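Local structure of fusolin (Unidentified entomopoxvirus, 4YN2) at residues Asp174-Asp179 and Tyr193-Pro198; Ile199-Ser204 and Phe230-Gly235. The protein forms the viral spindles, crystals made inside infected insect cells that enhance virulence, and probably acts on chitin through a domain of the lytic polysaccharide monooxygenase family. All blocks are in the same frame, centred on the assembly; numbering follows the deposited sequence.

How the interactions relate
Both contacts use the strand 191-200: interaction 1 sits where that strand pairs with the short edge strand 178-180, and interaction 2, its centre about 24 Å from that of interaction 1, lies where the same strand ends and its chain turns toward the strand 206-214. Each is partly buried. Interaction 1 centres on the hairpin of one sheet, with Val-176 of the preceding turn joining in, and adds to its apolar contacts on aromatic ring faces a near-charged pair, Asp-179 and Arg-194. Interaction 2 brings together strand ends of two different sheets; there Phe-230 is wedged against the backbone of Ile-201 and Arg-202, and a water bridges two carbonyls. In both, aromatic residues on one segment receive aliphatic groups from the other.

Interaction 1 (Asp174-Asp179 and Tyr193-Pro198). With EDO (1,2-ethanediol), chain D.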
# COMPACT_ATOMS: atom_id res chain seq x y z
N ASP A 174 10.59 16.95 1.57
CA ASP A 174 11.56 17.59 0.68
C ASP A 174 10.95 18.02 -0.63
O ASP A 174 9.88 17.54 -1.00
CB ASP A 174 12.69 16.57 0.38
CG ASP A 174 14.01 17.15 -0.10
OD1 ASP A 174 14.27 18.33 0.17
OD2 ASP A 174 14.83 16.39 -0.67
N THR A 175 11.65 18.92 -1.35
CA THR A 175 11.37 19.24 -2.75
C THR A 175 12.15 18.20 -3.52
O THR A 175 13.26 17.86 -3.10
CB THR A 175 11.75 20.67 -3.13
OG1 THR A 175 13.08 20.91 -2.71
CG2 THR A 175 10.80 21.68 -2.55
N VAL A 176 11.59 17.66 -4.57
CA VAL A 176 12.16 16.54 -5.30
C VAL A 176 12.49 16.96 -6.74
O VAL A 176 11.70 17.67 -7.36
CB VAL A 176 11.11 15.40 -5.25
CG1 VAL A 176 11.37 14.30 -6.26
CG2 VAL A 176 11.00 14.82 -3.83
N PRO A 177 13.59 16.46 -7.32
CA PRO A 177 13.89 16.81 -8.72
C PRO A 177 13.03 16.08 -9.73
O PRO A 177 12.68 14.90 -9.54
CB PRO A 177 15.35 16.39 -8.86
CG PRO A 177 15.47 15.23 -7.97
CD PRO A 177 14.65 15.60 -6.76
N LEU A 178 12.70 16.77 -10.82
CA LEU A 178 12.00 16.20 -11.96
C LEU A 178 13.09 15.61 -12.85
O LEU A 178 13.94 16.35 -13.32
CB LEU A 178 11.19 17.30 -12.67
CG LEU A 178 10.38 16.88 -13.88
CD1 LEU A 178 9.23 15.95 -13.48
CD2 LEU A 178 9.84 18.11 -14.60
N ASP A 179 13.13 14.28 -12.97
CA ASP A 179 14.21 13.58 -13.67
C ASP A 179 13.73 12.64 -14.76
O ASP A 179 12.57 12.22 -14.75
CB ASP A 179 15.00 12.73 -12.66
CG ASP A 179 15.91 13.46 -11.69
OD1 ASP A 179 16.59 14.43 -12.12
OD2 ASP A 179 16.09 12.96 -10.56
N TYR A 193 9.19 12.34 -10.74
CA TYR A 193 9.74 12.84 -9.48
C TYR A 193 10.31 11.63 -8.79
O TYR A 193 9.55 10.77 -8.37
CB TYR A 193 8.69 13.56 -8.66
CG TYR A 193 8.27 14.87 -9.26
CD1 TYR A 193 9.06 16.01 -9.11
CD2 TYR A 193 7.10 14.98 -9.99
CE1 TYR A 193 8.67 17.23 -9.66
CE2 TYR A 193 6.69 16.20 -10.53
CZ TYR A 193 7.47 17.32 -10.35
OH TYR A 193 7.10 18.50 -10.94
N ARG A 194 11.64 11.51 -8.80
CA ARG A 194 12.38 10.38 -8.24
C ARG A 194 13.11 10.83 -7.01
O ARG A 194 13.82 11.84 -7.07
CB ARG A 194 13.38 9.83 -9.27
CG ARG A 194 12.89 8.65 -10.07
CD ARG A 194 14.03 7.91 -10.75
NE ARG A 194 14.68 8.64 -11.85
CZ ARG A 194 15.97 8.99 -11.92
NH1 ARG A 194 16.80 8.77 -10.90
NH2 ARG A 194 16.44 9.60 -13.00
N PHE A 195 12.96 10.13 -5.89
CA PHE A 195 13.59 10.59 -4.66
C PHE A 195 13.95 9.44 -3.74
O PHE A 195 13.16 8.51 -3.56
CB PHE A 195 12.70 11.62 -3.93
CG PHE A 195 11.25 11.27 -3.73
CD1 PHE A 195 10.37 11.23 -4.80
CD2 PHE A 195 10.73 11.12 -2.46
CE1 PHE A 195 9.02 10.93 -4.61
CE2 PHE A 195 9.37 10.84 -2.27
CZ PHE A 195 8.53 10.74 -3.34
N THR A 196 15.15 9.52 -3.15
CA THR A 196 15.68 8.48 -2.27
C THR A 196 15.21 8.73 -0.86
O THR A 196 15.56 9.73 -0.26
CB THR A 196 17.20 8.42 -2.38
OG1 THR A 196 17.52 8.16 -3.73
CG2 THR A 196 17.80 7.32 -1.52
N VAL A 197 14.39 7.81 -0.35
CA VAL A 197 13.80 7.89 0.97
C VAL A 197 14.31 6.73 1.82
O VAL A 197 14.23 5.58 1.38
CB VAL A 197 12.26 7.88 0.88
CG1 VAL A 197 11.62 8.04 2.26
CG2 VAL A 197 11.77 8.98 -0.06
N PRO A 198 14.76 7.01 3.06
CA PRO A 198 15.14 5.91 3.96
C PRO A 198 13.87 5.33 4.58
O PRO A 198 13.24 5.97 5.41
CB PRO A 198 16.07 6.58 4.98
CG PRO A 198 15.71 8.00 4.97
CD PRO A 198 14.90 8.32 3.74
C1 EDO D . 17.44 11.10 -6.32
O1 EDO D . 16.90 9.86 -5.87
C2 EDO D . 16.90 12.28 -5.48
O2 EDO D . 16.73 11.90 -4.11
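Leu-178 and Tyr-193 form an antiparallel, non-hydrogen-bonded pair in the beta hairpin of strands 178-180 and 191-200, at the edge of a four-stranded antiparallel sheet of the lytic polysaccharide monooxygenase fold. Leucine, branching one carbon beyond CB, is long enough to carry a methyl over the neighbouring ring on the same sheet face: CD1 of Leu-178 makes a CH-pi contact 3.9 Å from the Tyr-193 centroid. Chi1 (-179°) sends CG away from the backbone N and chi2 (67°) then turns CD1 over the ring. The tyrosine OH is hydrogen-bonded to Glu-143.

Two methyls diverging from one CB let Val-176 meet Phe-195 with both branches, CG2 over the ring face and CG1 3.5 Å from CD1 of Phe-195, and Tyr-193 with CG1.

Arg-194 points to the other face of the strand from Tyr-193; NH1 is salt-bridged to Glu-133 and NH2 hydrogen-bonded to O of Pro-180. CB of Asp-179 lies over the guanidinium face, 3.5 Å from NH2 of Arg-194. OD2 of Asp-179, 4.2 Å from that NH2 and well out of the plane, can offer at most general charge attraction, as no N-H points at it. A 1,2-ethanediol, probably from the crystallisation liquor, accepts bonds from Thr-196, N to O2 (3.0 Å) and OG1 to O1.

Interaction 2 (Ile199-Ser204 and Phe230-Gly235); sequences IPIRQS and FDYNNG
Phe-230 packs on Ile-201 and Arg-202 where ends of two strands, 220-231 and 191-200, from the two sheets of the beta-sandwich of the lytic polysaccharide monooxygenase fold meet. Its buried ring packs largely against backbone. Ile-201 CA sits over one ring face, 4.1 Å from the centroid and 16° off the normal, a CH-pi contact, and the backbone N of Arg-202 stands above the rim of the same face. A flat phenyl group suits this place because it can lie against an extended chain. Ile-199 CG2 meets the ring edge in plane, 3.9 Å from CZ of Phe-230, while CD1 of Ile-201 touches CE1 of Phe-230.

The side chain of Arg-202 runs beside the phenylalanine, pointing the same way, and its CB comes within 3.7 Å of CE2 of Phe-230. The aliphatic part of the arginine thus lies alongside the ring, and its carbonyl O comes very close, 3.2 Å from CD2 of Phe-230. The charged end goes elsewhere: the chain bends at chi2 (-75°), and NH2 is hydrogen-bonded to the carbonyl of Thr-152.

Tyr-232, two residues further along, lays its ring beside the same chain. CG2 of Ile-201 approaches this ring obliquely and comes tightly up to OH of Tyr-232, at 3.0 Å, and the carbonyl O of Arg-202 lies in plane at the ring edge. With the nearest CA atoms, of Arg-202 and Phe-230, 6.5 Å apart and no direct backbone bond, a water lies 2.7 Å from O of Gln-203 and from O of Phe-230.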
# COMPACT_ATOMS: atom_id res chain seq x y z
N ILE A 199 13.48 4.15 4.13
CA ILE A 199 12.27 3.48 4.59
C ILE A 199 12.60 2.65 5.83
O ILE A 199 13.37 1.71 5.72
CB ILE A 199 11.68 2.60 3.46
CG1 ILE A 199 11.47 3.37 2.13
CG2 ILE A 199 10.38 1.95 3.92
CD1 ILE A 199 10.55 4.51 2.17
N PRO A 200 11.97 2.92 7.01
CA PRO A 200 12.21 2.05 8.17
C PRO A 200 11.73 0.63 7.89
O PRO A 200 10.66 0.45 7.31
CB PRO A 200 11.39 2.70 9.29
CG PRO A 200 11.12 4.09 8.82
CD PRO A 200 11.00 3.98 7.33
N ILE A 201 12.54 -0.38 8.27
CA ILE A 201 12.17 -1.77 8.03
C ILE A 201 11.10 -2.19 9.02
O ILE A 201 10.99 -1.64 10.12
CB ILE A 201 13.40 -2.73 8.08
CG1 ILE A 201 14.56 -2.23 7.21
CG2 ILE A 201 13.02 -4.14 7.66
CD1 ILE A 201 14.24 -1.77 5.88
N ARG A 202 10.27 -3.12 8.58
CA ARG A 202 9.20 -3.74 9.34
C ARG A 202 9.27 -5.23 9.13
O ARG A 202 9.75 -5.68 8.09
CB ARG A 202 7.84 -3.22 8.86
CG ARG A 202 7.66 -1.70 8.92
CD ARG A 202 7.44 -1.27 10.33
NE ARG A 202 7.03 0.13 10.46
CZ ARG A 202 7.77 1.13 10.93
NH1 ARG A 202 9.04 0.93 11.26
NH2 ARG A 202 7.25 2.34 11.07
N GLN A 203 8.75 -6.01 10.07
CA GLN A 203 8.69 -7.47 9.92
C GLN A 203 7.30 -7.85 9.35
O GLN A 203 7.09 -8.99 8.97
CB GLN A 203 9.00 -8.21 11.24
CG GLN A 203 8.14 -7.85 12.46
CD GLN A 203 8.61 -6.61 13.20
OE1 GLN A 203 9.80 -6.42 13.45
NE2 GLN A 203 7.68 -5.74 13.57
N SER A 204 6.36 -6.89 9.29
CA SER A 204 5.02 -7.10 8.75
C SER A 204 4.71 -6.04 7.70
O SER A 204 5.45 -5.06 7.54
CB SER A 204 3.99 -7.09 9.87
OG SER A 204 4.24 -6.04 10.78
N PHE A 230 8.58 -6.41 3.61
CA PHE A 230 10.01 -6.65 3.60
C PHE A 230 10.31 -8.14 3.59
O PHE A 230 9.72 -8.89 4.36
CB PHE A 230 10.62 -5.99 4.83
CG PHE A 230 10.34 -4.51 4.88
CD1 PHE A 230 11.21 -3.60 4.29
CD2 PHE A 230 9.14 -4.03 5.39
CE1 PHE A 230 10.93 -2.24 4.31
CE2 PHE A 230 8.86 -2.66 5.39
CZ PHE A 230 9.76 -1.78 4.85
N ASP A 231 11.20 -8.56 2.69
CA ASP A 231 11.62 -9.96 2.56
C ASP A 231 12.94 -10.13 3.29
O ASP A 231 13.97 -9.64 2.83
CB ASP A 231 11.76 -10.35 1.07
CG ASP A 231 11.47 -11.81 0.76
OD1 ASP A 231 11.52 -12.63 1.69
OD2 ASP A 231 11.28 -12.13 -0.43
N TYR A 232 12.89 -10.74 4.47
CA TYR A 232 14.10 -11.01 5.25
C TYR A 232 14.87 -12.18 4.66
O TYR A 232 14.29 -13.03 4.01
CB TYR A 232 13.76 -11.30 6.72
CG TYR A 232 13.63 -10.04 7.53
CD1 TYR A 232 12.52 -9.22 7.42
CD2 TYR A 232 14.68 -9.59 8.32
CE1 TYR A 232 12.43 -8.02 8.11
CE2 TYR A 232 14.61 -8.40 9.02
CZ TYR A 232 13.48 -7.60 8.90
OH TYR A 232 13.37 -6.44 9.63
N ASN A 233 16.18 -12.21 4.90
CA ASN A 233 17.03 -13.32 4.46
C ASN A 233 16.90 -14.48 5.44
O ASN A 233 16.89 -14.23 6.65
CB ASN A 233 18.48 -12.86 4.37
CG ASN A 233 18.68 -11.72 3.42
OD1 ASN A 233 18.58 -11.88 2.20
ND2 ASN A 233 18.88 -10.52 3.95
N ASN A 234 16.84 -15.71 4.95
CA ASN A 234 16.77 -16.89 5.81
C ASN A 234 18.17 -17.27 6.31
O ASN A 234 19.17 -16.80 5.78
CB ASN A 234 16.12 -18.08 5.09
CG ASN A 234 14.64 -17.94 4.86
OD1 ASN A 234 13.95 -17.10 5.46
ND2 ASN A 234 14.10 -18.79 4.00
N GLY A 235 18.22 -18.11 7.33
CA GLY A 235 19.46 -18.61 7.91
C GLY A 235 19.85 -17.88 9.18
O GLY A 235 19.12 -17.02 9.66
O HOH W 1 8.00 -9.44 6.42